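Local atomic coordinates of acyl-coenzyme A oxidase 1 (Yarrowia lipolytica, PDB entry 5Y9D), a protein that catalyses the oxygen-dependent oxidation of saturated acyl-CoAs to trans-2-enoyl-CoAs and hydrogen peroxide with FAD as cofactor, in peroxisomal fatty acid beta-oxidation. Residues T43-T48 / I60-M65; D105-S110 / L308-V313; R113-G118 / S319-K324; Y367-K372 / D645-S650; G374-Q379 / Y578-T583. All coordinates share one frame; numbering follows the deposited sequence.

Contact 1: residues T43-T48 / I60-M65; sequences TVRDVT and IVEKIM
R45, in the first turn of helix 44-52, and E62, midway along helix 55-70, stand on backbones whose CA atoms are 11.7 Å apart, a span bridged entirely by the two side chains. They reach out from opposite directions. R45 runs extended to NE, with CG turned away from its own backbone N (chi1 -161°), and E62 meets it with an extended chain. The guanidinium grips the carboxylate end-on: NH2 lies 2.9 Å from E62 OE1, and NH1 lies 3.1 Å from E62 OE2. Both oxygens are met on their syn side, yet the planes are twisted 39° apart. OE1 lies in the guanidinium plane, whereas OE2 is tilted from it. A second acid, E55, forms a salt bridge with the same NH2, so the arginine ties together two carboxylates of helix 55-70. With an alanine in place of R45, both E62 and E55 would probably lose their positive partner, and two like charges would be left close together. This is a salt bridge at the surface of the N-terminal helical region, joining two successive helices; I60 and I64 of helix 55-70 pack on helix 107-118, while V44 and V47 of helix 44-52 touch helix 640-646.

Contact 2: residues D105-S110 / L308-V313; sequences DTEKLS and LIRGRV
R310 of helix 306-334 crosses to E107 and S110, in the first turn of helix 107-118, with the whole length of its side chain. From CB the chain sets off with CG anti to the backbone N (chi1 -175°), and CB, CG and CD span the distance between the helices without touching segment 105-110; the R310 side chain also packs on W382 of helix 355-391. A bend at chi3 then turns the head, and NE makes a weak hydrogen bond to N133 OD1. Beyond CZ the two terminal nitrogens part company. NH1 approaches E107, 3.5 Å from its CG and 3.6 Å from its OE1, in a long salt bridge whose carboxylate stands 76° from the guanidinium plane. NH2 donates to S110 OG at 2.9 Å, and that oxygen lies almost in the guanidinium plane. Both partners thus sit at the edge of the group. The start of helix 107-118 is itself capped, T106 OG1 accepting from L109 N. The R310 side chain lies about 7 Å from that of E464, the probable proton acceptor of the active site. S110 OG accepts the one close hydrogen bond across the contact, whereas E107 is likely to offset the arginine's charge mainly through longer-range electrostatics.

Contact 3: residues R113-G118 / S319-K324; sequences RAQLHG and SFHVSK
Behind H321, whose ring meets Q115 and L116 across the contact, S319 O is gripped twice by one residue: S323 N donates to it at 3.1 Å, and S323 OG at 2.9 Å from the opposite face of the carbonyl. The serine hydroxyl is thereby satisfied within its own helix. The setting is the helical framework of an acyl-CoA oxidase, where helix 107-118 of the N-terminal region lies beside helix 306-334 of the C-alpha1 domain. The two run nearly parallel: the axes of the two short segments approach to 9.1 Å and cross at -27°, and every residue that touches is buried.

H321 contributes most of the contact from helix 306-334. Its CG is anti to the carbonyl carbon (chi1 -74°), which directs the ring at the partner helix, and a weak hydrogen bond from ND1 to A317 O may restrain its rotation. F320 brings CD2 over the centre of one ring face. Across the contact, Q115 approaches the ring obliquely: its OE1 is 3.8 Å from H321 CE1, while its CB lies 3.9 Å from H321 ND1. No hydrogen bond joins the pair; the glutamine amide instead donates through NE2 to S314 OG, another residue of helix 306-334. L116 adds a van der Waals touch, its CD2 being 4.0 Å from H321 NE2 and oblique to the ring, and carries the packing on to I64 and M65 of helix 55-70. Two residues past L116, where G118 has no side chain to offer, the backbone itself makes the contact, and G118 O rests 4.1 Å from V322 CG2.

Contact 4: residues Y367-K372 / D645-S650; sequences YCYAMK and DAFGLS
Y369 and F647 form the tight part of this contact, two buried rings meeting obliquely between helix 355-391 and segment 645-650. Their centroids are 5.5 Å apart with the planes at 47°, an arrangement that is neither a stack nor a T-shape. Y369 CE1 comes within 3.7 Å of F647 CZ, the closest approach of the two rings. The same CZ also receives C368, whose SG stands 4.0 Å away. Because that sulfur is anti to the backbone N (chi1 175°), it reaches the phenylalanine as an oblique sulfur-aromatic contact, so F647 CZ touches both the cysteine and the tyrosine. Further along the tyrosine, OH lies 3.6 Å from A646 CB and makes a weak hydrogen bond to L643 O, which gives this buried hydroxyl a polar partner.

The other side is much looser. Directly after F647 the chain turns at G648, which has positive phi and is exposed, and by S650, at the N-cap of the next helix, it is partly open to solvent and has moved away from segment 367-372. Swapping Y369 for a serine would probably open a gap beside F647 and A646 and leave L643 O without its weak donor.

In the fold, the pair lies where several helices meet. V47 and L51 of helix 44-52 and L592 and L595 of helix 589-606 surround Y369, while K324 and T328 of helix 306-334 lie against F647, so the C-terminal helical region is packed here directly onto the C-alpha1 domain.

Contact 5: residues G374-Q379 / Y578-T583; sequences GADEAQ and YARIAT
D376 OD2 takes both terminal nitrogens of R580, a fork closing on a single oxygen. R580 NH1 lies 3.0 Å from D376 OD2 and R580 NH2 lies 3.1 Å from it, and neither bond is straight. NH1 uses the anti lone pair, on the side away from the other carboxylate oxygen, whereas NH2 arrives nearly along the C-O bond direction; the acceptor is tilted out of the guanidinium plane. The conformations explain this grip. R580 is folded rather than extended, with bends at chi2 (-87°) and chi3 (-75°) that swing its head across to meet the short acid at about a right angle. D376 has CG anti to its carbonyl carbon (chi1 -65°), which turns the carboxylate toward segment 578-583 so that OD2 meets the guanidinium, and NH1 also lies 3.6 Å from D376 CB.

The salt bridge joins helix 355-391 of the C-alpha1 domain to helix 558-581 in the C-terminal helical region of the acyl-CoA oxidase fold, at the surface. In the same segment, R580 O accepts from T583 OG1 at 2.7 Å and from T583 N at 3.0 Å, both on the same face of its plane. R580 NH2 has a second acceptor in F50 O, which ties the guanidinium to helix 44-52 as well.

How the contacts relate
Along the chain, contact 1 is complete before the others begin, contacts 2 and 3 alternate their segments, and both segments of contact 5 fall between those of contact 4. Contacts 2 and 3 lie 13 Å apart between centres on the same two helices, 107-118 and 306-334, one pair near the surface and one buried. Contacts 4 and 5, also 13 Å apart, share helix 355-391. The centres of contacts 1 and 3 each lie about 10 Å from that of contact 4 and about 14 Å from each other, and the three touch through I64 with L116, K324 with F647, and M65 with L649. Sequence-distant N-terminal, C-alpha1 and C-terminal regions are thus packed into one continuous helical body.

Contact 1: residues T43-T48 / I60-M65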
# COMPACT_ATOMS: atom_id res chain seq x y z
N THR A 43 -9.24 11.29 32.30
CA THR A 43 -8.87 9.94 32.71
C THR A 43 -8.93 8.99 31.50
O THR A 43 -10.01 8.75 30.93
CB THR A 43 -9.82 9.43 33.78
OG1 THR A 43 -9.75 10.30 34.92
CG2 THR A 43 -9.48 7.97 34.19
N VAL A 44 -7.77 8.44 31.12
CA VAL A 44 -7.66 7.63 29.90
C VAL A 44 -8.73 6.55 29.83
O VAL A 44 -9.33 6.35 28.81
CB VAL A 44 -6.27 6.95 29.78
CG1 VAL A 44 -6.28 5.90 28.68
CG2 VAL A 44 -5.20 7.99 29.49
N ARG A 45 -8.98 5.88 30.94
CA ARG A 45 -9.92 4.77 30.94
C ARG A 45 -11.35 5.20 30.66
O ARG A 45 -12.16 4.36 30.28
CB ARG A 45 -9.85 4.03 32.26
CG ARG A 45 -10.41 2.64 32.20
CD ARG A 45 -10.43 2.05 33.58
NE ARG A 45 -10.94 0.67 33.60
CZ ARG A 45 -10.25 -0.41 33.21
NH1 ARG A 45 -9.02 -0.31 32.68
NH2 ARG A 45 -10.80 -1.60 33.31
N ASP A 46 -11.69 6.48 30.84
CA ASP A 46 -13.03 6.91 30.48
C ASP A 46 -13.18 6.87 28.94
O ASP A 46 -14.20 6.41 28.43
CB ASP A 46 -13.37 8.30 31.04
CG ASP A 46 -13.57 8.33 32.57
OD1 ASP A 46 -13.95 7.33 33.20
OD2 ASP A 46 -13.37 9.42 33.15
N VAL A 47 -12.17 7.33 28.19
CA VAL A 47 -12.20 7.22 26.73
C VAL A 47 -12.17 5.74 26.28
O VAL A 47 -12.88 5.37 25.37
CB VAL A 47 -11.05 7.96 26.02
CG1 VAL A 47 -11.27 7.96 24.52
CG2 VAL A 47 -10.96 9.40 26.51
N THR A 48 -11.35 4.92 26.94
CA THR A 48 -11.27 3.49 26.65
C THR A 48 -12.66 2.83 26.82
O THR A 48 -13.10 2.07 25.98
CB THR A 48 -10.18 2.79 27.53
OG1 THR A 48 -8.92 3.47 27.38
CG2 THR A 48 -9.98 1.36 27.12
N ILE A 60 -13.76 -7.17 29.98
CA ILE A 60 -13.79 -8.38 29.18
C ILE A 60 -12.70 -8.30 28.13
O ILE A 60 -11.98 -9.27 27.87
CB ILE A 60 -15.18 -8.57 28.56
CG1 ILE A 60 -16.16 -9.02 29.64
CG2 ILE A 60 -15.17 -9.61 27.45
CD1 ILE A 60 -17.62 -8.97 29.21
N VAL A 61 -12.56 -7.14 27.52
CA VAL A 61 -11.49 -6.92 26.53
C VAL A 61 -10.11 -7.08 27.14
O VAL A 61 -9.22 -7.66 26.50
CB VAL A 61 -11.66 -5.56 25.84
CG1 VAL A 61 -10.36 -5.09 25.17
CG2 VAL A 61 -12.81 -5.66 24.85
N GLU A 62 -9.93 -6.59 28.37
CA GLU A 62 -8.66 -6.76 29.09
C GLU A 62 -8.35 -8.23 29.42
O GLU A 62 -7.24 -8.67 29.19
CB GLU A 62 -8.59 -5.85 30.33
CG GLU A 62 -8.20 -4.42 29.91
CD GLU A 62 -8.29 -3.36 31.01
OE1 GLU A 62 -9.03 -3.55 32.01
OE2 GLU A 62 -7.62 -2.31 30.84
N LYS A 63 -9.34 -8.98 29.91
CA LYS A 63 -9.22 -10.42 30.09
C LYS A 63 -8.78 -11.15 28.82
O LYS A 63 -7.97 -12.07 28.90
CB LYS A 63 -10.51 -11.07 30.59
CG LYS A 63 -10.53 -11.45 32.07
CD LYS A 63 -11.81 -12.18 32.48
CE LYS A 63 -12.99 -11.23 32.71
NZ LYS A 63 -14.12 -11.85 33.48
N ILE A 64 -9.30 -10.77 27.66
CA ILE A 64 -8.90 -11.48 26.46
C ILE A 64 -7.42 -11.20 26.21
O ILE A 64 -6.65 -12.11 25.87
CB ILE A 64 -9.68 -11.06 25.18
CG1 ILE A 64 -11.19 -11.17 25.33
CG2 ILE A 64 -9.22 -11.90 24.01
CD1 ILE A 64 -11.62 -12.40 26.02
N MET A 65 -7.04 -9.93 26.37
CA MET A 65 -5.72 -9.47 25.98
C MET A 65 -4.62 -9.98 26.86
O MET A 65 -3.55 -10.25 26.34
CB MET A 65 -5.67 -7.96 25.89
CG MET A 65 -6.50 -7.49 24.72
SD MET A 65 -6.87 -5.74 24.73
CE MET A 65 -5.47 -5.19 23.78

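Contact 2: residues D105-S110 / L308-V313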
# COMPACT_ATOMS: atom_id res chain seq x y z
N ASP A 105 -16.38 -20.04 24.52
CA ASP A 105 -16.65 -18.68 24.10
C ASP A 105 -18.11 -18.50 23.63
O ASP A 105 -18.65 -19.33 22.89
CB ASP A 105 -15.68 -18.21 22.96
CG ASP A 105 -14.29 -17.72 23.49
OD1 ASP A 105 -14.05 -17.63 24.72
OD2 ASP A 105 -13.41 -17.41 22.65
N THR A 106 -18.71 -17.40 24.05
CA THR A 106 -19.90 -16.86 23.40
C THR A 106 -19.53 -16.27 22.04
O THR A 106 -18.35 -16.15 21.71
CB THR A 106 -20.49 -15.71 24.24
OG1 THR A 106 -19.52 -14.64 24.38
CG2 THR A 106 -20.92 -16.24 25.61
N GLU A 107 -20.54 -15.88 21.27
CA GLU A 107 -20.33 -15.22 19.97
C GLU A 107 -19.48 -13.94 20.12
O GLU A 107 -18.51 -13.72 19.37
CB GLU A 107 -21.67 -14.87 19.31
CG GLU A 107 -21.85 -15.48 17.93
CD GLU A 107 -22.17 -16.96 17.97
OE1 GLU A 107 -22.28 -17.60 16.89
OE2 GLU A 107 -22.32 -17.51 19.08
N LYS A 108 -19.83 -13.12 21.10
CA LYS A 108 -19.13 -11.86 21.36
C LYS A 108 -17.65 -12.11 21.71
O LYS A 108 -16.76 -11.51 21.11
CB LYS A 108 -19.84 -11.08 22.48
CG LYS A 108 -19.49 -9.60 22.57
CD LYS A 108 -20.74 -8.70 22.62
CE LYS A 108 -21.57 -8.89 23.89
NZ LYS A 108 -20.84 -8.46 25.13
N LEU A 109 -17.40 -13.03 22.65
CA LEU A 109 -16.02 -13.42 22.99
C LEU A 109 -15.24 -13.95 21.79
O LEU A 109 -14.07 -13.63 21.62
CB LEU A 109 -15.97 -14.43 24.14
CG LEU A 109 -16.48 -13.92 25.50
CD1 LEU A 109 -15.85 -14.65 26.67
CD2 LEU A 109 -16.24 -12.43 25.67
N SER A 110 -15.89 -14.74 20.95
CA SER A 110 -15.22 -15.37 19.83
C SER A 110 -14.81 -14.27 18.88
O SER A 110 -13.64 -14.17 18.53
CB SER A 110 -16.13 -16.44 19.18
OG SER A 110 -15.97 -16.58 17.78
N LEU A 308 -20.42 -15.49 5.24
CA LEU A 308 -19.63 -14.38 4.72
C LEU A 308 -19.99 -13.05 5.35
O LEU A 308 -19.13 -12.17 5.46
CB LEU A 308 -19.75 -14.30 3.20
CG LEU A 308 -19.19 -15.51 2.43
CD1 LEU A 308 -19.30 -15.33 0.92
CD2 LEU A 308 -17.74 -15.80 2.85
N ILE A 309 -21.25 -12.89 5.75
CA ILE A 309 -21.71 -11.64 6.32
C ILE A 309 -21.05 -11.53 7.68
O ILE A 309 -20.55 -10.47 8.02
CB ILE A 309 -23.24 -11.52 6.47
CG1 ILE A 309 -23.97 -11.79 5.14
CG2 ILE A 309 -23.64 -10.11 6.92
CD1 ILE A 309 -25.46 -12.10 5.33
N ARG A 310 -21.01 -12.62 8.44
CA ARG A 310 -20.38 -12.56 9.77
C ARG A 310 -19.02 -11.87 9.70
O ARG A 310 -18.76 -10.94 10.46
CB ARG A 310 -20.19 -13.95 10.39
CG ARG A 310 -19.66 -13.92 11.82
CD ARG A 310 -19.66 -15.28 12.49
NE ARG A 310 -18.46 -15.43 13.33
CZ ARG A 310 -18.44 -15.70 14.64
NH1 ARG A 310 -19.55 -15.90 15.36
NH2 ARG A 310 -17.26 -15.78 15.26
N GLY A 311 -18.15 -12.32 8.80
CA GLY A 311 -16.79 -11.86 8.76
C GLY A 311 -16.59 -10.52 8.10
O GLY A 311 -15.54 -9.91 8.27
N ARG A 312 -17.56 -10.09 7.28
CA ARG A 312 -17.54 -8.74 6.73
C ARG A 312 -17.77 -7.78 7.87
O ARG A 312 -17.12 -6.73 7.93
CB ARG A 312 -18.63 -8.52 5.69
CG ARG A 312 -18.25 -9.04 4.34
CD ARG A 312 -19.31 -8.76 3.30
NE ARG A 312 -18.98 -9.59 2.15
CZ ARG A 312 -19.67 -10.63 1.73
NH1 ARG A 312 -20.80 -10.98 2.31
NH2 ARG A 312 -19.22 -11.33 0.70
N VAL A 313 -18.70 -8.15 8.75
CA VAL A 313 -18.96 -7.44 9.99
C VAL A 313 -17.75 -7.46 10.89
O VAL A 313 -17.34 -6.43 11.44
CB VAL A 313 -20.16 -8.06 10.75
CG1 VAL A 313 -20.16 -7.66 12.22
CG2 VAL A 313 -21.46 -7.65 10.08

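Contact 3: residues R113-G118 / S319-K324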
# COMPACT_ATOMS: atom_id res chain seq x y z
N ARG A 113 -11.98 -12.21 20.62
CA ARG A 113 -10.69 -12.89 20.75
C ARG A 113 -9.96 -12.96 19.41
O ARG A 113 -8.74 -12.80 19.34
CB ARG A 113 -10.91 -14.26 21.30
CG ARG A 113 -9.67 -14.95 21.76
CD ARG A 113 -10.04 -16.35 22.18
NE ARG A 113 -11.05 -16.34 23.23
CZ ARG A 113 -10.81 -15.95 24.47
NH1 ARG A 113 -9.62 -15.53 24.83
NH2 ARG A 113 -11.77 -15.98 25.38
N ALA A 114 -10.72 -13.16 18.36
CA ALA A 114 -10.16 -13.16 17.00
C ALA A 114 -9.70 -11.75 16.55
O ALA A 114 -8.58 -11.56 16.08
CB ALA A 114 -11.18 -13.77 16.03
N GLN A 115 -10.54 -10.75 16.75
CA GLN A 115 -10.19 -9.37 16.40
C GLN A 115 -8.94 -8.87 17.13
O GLN A 115 -8.00 -8.37 16.50
CB GLN A 115 -11.37 -8.44 16.65
CG GLN A 115 -12.52 -8.67 15.70
CD GLN A 115 -13.86 -8.14 16.19
OE1 GLN A 115 -13.96 -7.38 17.17
NE2 GLN A 115 -14.90 -8.52 15.47
N LEU A 116 -8.92 -9.04 18.45
CA LEU A 116 -7.79 -8.57 19.26
C LEU A 116 -6.47 -9.27 18.90
O LEU A 116 -5.40 -8.65 18.87
CB LEU A 116 -8.08 -8.75 20.73
CG LEU A 116 -9.32 -8.03 21.25
CD1 LEU A 116 -9.82 -8.68 22.53
CD2 LEU A 116 -9.03 -6.56 21.47
N HIS A 117 -6.54 -10.57 18.64
CA HIS A 117 -5.34 -11.33 18.30
C HIS A 117 -4.84 -11.00 16.90
O HIS A 117 -3.64 -11.06 16.63
CB HIS A 117 -5.65 -12.80 18.44
CG HIS A 117 -4.47 -13.69 18.22
ND1 HIS A 117 -3.19 -13.31 18.52
CD2 HIS A 117 -4.39 -14.94 17.73
CE1 HIS A 117 -2.36 -14.29 18.23
NE2 HIS A 117 -3.06 -15.29 17.73
N GLY A 118 -5.76 -10.61 16.01
CA GLY A 118 -5.43 -10.24 14.63
C GLY A 118 -4.70 -8.93 14.52
O GLY A 118 -4.08 -8.65 13.49
N SER A 319 -10.51 -3.40 10.99
CA SER A 319 -10.08 -2.11 10.49
C SER A 319 -9.83 -1.13 11.63
O SER A 319 -8.82 -0.45 11.65
CB SER A 319 -11.10 -1.53 9.50
OG SER A 319 -11.22 -2.33 8.35
N PHE A 320 -10.75 -1.04 12.59
CA PHE A 320 -10.49 -0.26 13.80
C PHE A 320 -9.27 -0.77 14.56
O PHE A 320 -8.34 -0.01 14.84
CB PHE A 320 -11.68 -0.27 14.74
CG PHE A 320 -11.38 0.23 16.14
CD1 PHE A 320 -11.17 1.58 16.39
CD2 PHE A 320 -11.33 -0.64 17.22
CE1 PHE A 320 -10.92 2.04 17.68
CE2 PHE A 320 -11.09 -0.19 18.51
CZ PHE A 320 -10.88 1.16 18.75
N HIS A 321 -9.25 -2.06 14.87
CA HIS A 321 -8.18 -2.57 15.74
C HIS A 321 -6.76 -2.46 15.16
O HIS A 321 -5.83 -2.04 15.85
CB HIS A 321 -8.50 -3.98 16.15
CG HIS A 321 -9.58 -4.05 17.17
ND1 HIS A 321 -10.83 -4.54 16.91
CD2 HIS A 321 -9.60 -3.64 18.46
CE1 HIS A 321 -11.57 -4.48 17.99
NE2 HIS A 321 -10.84 -3.97 18.96
N VAL A 322 -6.59 -2.80 13.90
CA VAL A 322 -5.28 -2.66 13.30
C VAL A 322 -4.89 -1.18 13.05
O VAL A 322 -3.74 -0.81 13.14
CB VAL A 322 -5.24 -3.48 11.99
CG1 VAL A 322 -3.99 -3.15 11.15
CG2 VAL A 322 -5.32 -4.97 12.34
N SER A 323 -5.87 -0.34 12.72
CA SER A 323 -5.62 1.09 12.56
C SER A 323 -5.15 1.68 13.84
O SER A 323 -4.23 2.46 13.86
CB SER A 323 -6.87 1.82 12.11
OG SER A 323 -7.04 1.59 10.72
N LYS A 324 -5.77 1.28 14.94
CA LYS A 324 -5.44 1.91 16.18
C LYS A 324 -4.05 1.49 16.61
O LYS A 324 -3.42 2.21 17.38
CB LYS A 324 -6.48 1.62 17.24
CG LYS A 324 -6.22 0.38 18.07
CD LYS A 324 -7.50 -0.01 18.81
CE LYS A 324 -7.27 -1.27 19.58
NZ LYS A 324 -8.41 -1.53 20.46

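Contact 4: residues Y367-K372 / D645-S650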
# COMPACT_ATOMS: atom_id res chain seq x y z
N TYR A 367 -10.71 9.24 12.02
CA TYR A 367 -11.27 8.17 11.16
C TYR A 367 -11.35 6.92 12.00
O TYR A 367 -12.41 6.33 12.16
CB TYR A 367 -10.38 7.91 9.91
CG TYR A 367 -11.02 7.19 8.74
CD1 TYR A 367 -12.22 6.51 8.87
CD2 TYR A 367 -10.42 7.19 7.49
CE1 TYR A 367 -12.82 5.86 7.80
CE2 TYR A 367 -11.01 6.55 6.41
CZ TYR A 367 -12.21 5.87 6.59
OH TYR A 367 -12.83 5.21 5.55
N CYS A 368 -10.20 6.53 12.53
CA CYS A 368 -10.09 5.33 13.34
C CYS A 368 -11.12 5.31 14.45
O CYS A 368 -11.88 4.35 14.54
CB CYS A 368 -8.67 5.22 13.91
SG CYS A 368 -8.54 3.83 15.03
N TYR A 369 -11.20 6.35 15.29
CA TYR A 369 -12.25 6.38 16.37
C TYR A 369 -13.62 6.10 15.77
O TYR A 369 -14.40 5.36 16.35
CB TYR A 369 -12.31 7.73 17.13
CG TYR A 369 -11.45 7.86 18.38
CD1 TYR A 369 -10.07 7.84 18.30
CD2 TYR A 369 -12.01 7.99 19.63
CE1 TYR A 369 -9.28 7.95 19.44
CE2 TYR A 369 -11.22 8.08 20.78
CZ TYR A 369 -9.87 8.09 20.67
OH TYR A 369 -9.08 8.22 21.80
N ALA A 370 -13.90 6.69 14.60
CA ALA A 370 -15.18 6.50 13.90
C ALA A 370 -15.38 5.08 13.44
O ALA A 370 -16.49 4.51 13.49
CB ALA A 370 -15.30 7.44 12.70
N MET A 371 -14.31 4.45 12.97
CA MET A 371 -14.48 3.06 12.58
C MET A 371 -15.12 2.21 13.66
O MET A 371 -15.98 1.39 13.35
CB MET A 371 -13.17 2.47 12.12
CG MET A 371 -12.77 2.95 10.75
SD MET A 371 -11.14 2.31 10.54
CE MET A 371 -10.77 2.79 8.86
N LYS A 372 -14.75 2.42 14.93
CA LYS A 372 -15.33 1.65 16.05
C LYS A 372 -16.82 1.85 16.22
O LYS A 372 -17.53 0.90 16.53
CB LYS A 372 -14.63 1.99 17.38
CG LYS A 372 -15.06 1.13 18.57
CD LYS A 372 -14.79 -0.35 18.32
CE LYS A 372 -15.44 -1.22 19.38
NZ LYS A 372 -14.70 -1.20 20.65
N ASP A 645 -3.49 6.41 24.11
CA ASP A 645 -3.39 5.65 25.35
C ASP A 645 -4.73 4.97 25.58
O ASP A 645 -4.81 3.88 26.12
CB ASP A 645 -3.03 6.57 26.52
CG ASP A 645 -1.53 6.77 26.67
OD1 ASP A 645 -0.74 6.08 26.01
OD2 ASP A 645 -1.12 7.63 27.46
N ALA A 646 -5.76 5.69 25.18
CA ALA A 646 -7.16 5.37 25.31
C ALA A 646 -7.51 4.12 24.55
O ALA A 646 -8.46 3.44 24.89
CB ALA A 646 -8.01 6.52 24.81
N PHE A 647 -6.72 3.81 23.53
CA PHE A 647 -6.91 2.48 22.90
C PHE A 647 -6.76 1.24 23.84
O PHE A 647 -7.44 0.25 23.64
CB PHE A 647 -6.06 2.31 21.65
CG PHE A 647 -6.43 3.25 20.56
CD1 PHE A 647 -7.74 3.52 20.31
CD2 PHE A 647 -5.47 3.86 19.80
CE1 PHE A 647 -8.11 4.38 19.32
CE2 PHE A 647 -5.82 4.74 18.81
CZ PHE A 647 -7.14 5.00 18.56
N GLY A 648 -5.86 1.29 24.81
CA GLY A 648 -5.71 0.31 25.85
C GLY A 648 -4.71 -0.77 25.53
O GLY A 648 -4.70 -1.78 26.18
N LEU A 649 -3.86 -0.54 24.52
CA LEU A 649 -2.85 -1.51 24.08
C LEU A 649 -1.57 -1.62 24.91
O LEU A 649 -0.85 -0.65 25.07
CB LEU A 649 -2.43 -1.20 22.66
CG LEU A 649 -3.62 -1.27 21.70
CD1 LEU A 649 -3.15 -1.09 20.28
CD2 LEU A 649 -4.33 -2.60 21.88
N SER A 650 -1.27 -2.82 25.41
CA SER A 650 0.00 -3.08 26.06
C SER A 650 1.08 -3.12 24.99
O SER A 650 0.78 -3.05 23.80
CB SER A 650 -0.05 -4.40 26.79
OG SER A 650 0.06 -5.49 25.89

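Contact 5: residues G374-Q379 / Y578-T583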
# COMPACT_ATOMS: atom_id res chain seq x y z
N GLY A 374 -18.92 2.52 13.71
CA GLY A 374 -19.36 1.60 12.67
C GLY A 374 -19.32 0.12 13.05
O GLY A 374 -20.34 -0.57 13.04
N ALA A 375 -18.14 -0.38 13.40
CA ALA A 375 -18.00 -1.77 13.84
C ALA A 375 -19.06 -2.20 14.88
O ALA A 375 -19.66 -3.25 14.76
CB ALA A 375 -16.60 -1.99 14.40
N ASP A 376 -19.34 -1.36 15.88
CA ASP A 376 -20.34 -1.73 16.91
C ASP A 376 -21.77 -1.82 16.39
O ASP A 376 -22.44 -2.78 16.69
CB ASP A 376 -20.27 -0.78 18.12
CG ASP A 376 -18.95 -0.89 18.88
OD1 ASP A 376 -18.34 -1.98 18.85
OD2 ASP A 376 -18.53 0.11 19.51
N GLU A 377 -22.25 -0.85 15.61
CA GLU A 377 -23.59 -0.95 15.05
C GLU A 377 -23.74 -2.28 14.31
O GLU A 377 -24.58 -3.11 14.63
CB GLU A 377 -23.88 0.18 14.08
CG GLU A 377 -23.98 1.55 14.72
CD GLU A 377 -24.20 2.66 13.71
OE1 GLU A 377 -23.49 2.67 12.66
OE2 GLU A 377 -25.06 3.53 13.98
N ALA A 378 -22.86 -2.47 13.34
CA ALA A 378 -22.91 -3.62 12.49
C ALA A 378 -22.93 -4.88 13.35
O ALA A 378 -23.76 -5.75 13.11
CB ALA A 378 -21.71 -3.61 11.53
N GLN A 379 -22.07 -4.94 14.37
CA GLN A 379 -21.97 -6.10 15.30
C GLN A 379 -23.27 -6.39 16.05
O GLN A 379 -23.70 -7.56 16.12
CB GLN A 379 -20.84 -5.87 16.32
CG GLN A 379 -20.43 -7.07 17.17
CD GLN A 379 -19.52 -6.68 18.36
OE1 GLN A 379 -18.55 -5.91 18.22
NE2 GLN A 379 -19.85 -7.21 19.54
N TYR A 578 -21.13 10.92 15.95
CA TYR A 578 -21.89 11.94 16.72
C TYR A 578 -22.98 11.36 17.62
O TYR A 578 -23.21 11.85 18.70
CB TYR A 578 -22.55 12.94 15.77
CG TYR A 578 -21.59 13.95 15.23
CD1 TYR A 578 -20.85 14.74 16.08
CD2 TYR A 578 -21.43 14.13 13.86
CE1 TYR A 578 -19.96 15.67 15.59
CE2 TYR A 578 -20.55 15.08 13.37
CZ TYR A 578 -19.82 15.85 14.25
OH TYR A 578 -18.94 16.78 13.80
N ALA A 579 -23.64 10.31 17.14
CA ALA A 579 -24.69 9.67 17.91
C ALA A 579 -24.13 9.07 19.19
O ALA A 579 -24.83 9.03 20.19
CB ALA A 579 -25.36 8.59 17.07
N ARG A 580 -22.88 8.58 19.15
CA ARG A 580 -22.22 8.06 20.37
C ARG A 580 -21.64 9.17 21.28
O ARG A 580 -21.61 9.02 22.50
CB ARG A 580 -21.08 7.08 20.01
CG ARG A 580 -21.51 5.74 19.43
CD ARG A 580 -21.81 4.68 20.46
NE ARG A 580 -20.60 4.10 21.08
CZ ARG A 580 -19.82 3.15 20.55
NH1 ARG A 580 -20.07 2.65 19.35
NH2 ARG A 580 -18.79 2.68 21.25
N ILE A 581 -21.16 10.26 20.69
CA ILE A 581 -20.61 11.41 21.45
C ILE A 581 -21.72 12.08 22.29
O ILE A 581 -21.47 12.68 23.35
CB ILE A 581 -19.95 12.45 20.50
CG1 ILE A 581 -18.89 11.75 19.64
CG2 ILE A 581 -19.35 13.63 21.26
CD1 ILE A 581 -17.70 12.59 19.23
N ALA A 582 -22.95 11.94 21.80
CA ALA A 582 -24.13 12.40 22.50
C ALA A 582 -24.32 11.67 23.82
O ALA A 582 -24.94 12.24 24.75
CB ALA A 582 -25.37 12.21 21.62
N THR A 583 -23.81 10.43 23.90
CA THR A 583 -24.08 9.55 25.04
C THR A 583 -22.91 9.44 26.01
O THR A 583 -22.96 8.66 26.97
CB THR A 583 -24.42 8.13 24.57
OG1 THR A 583 -23.28 7.52 23.97
CG2 THR A 583 -25.53 8.15 23.56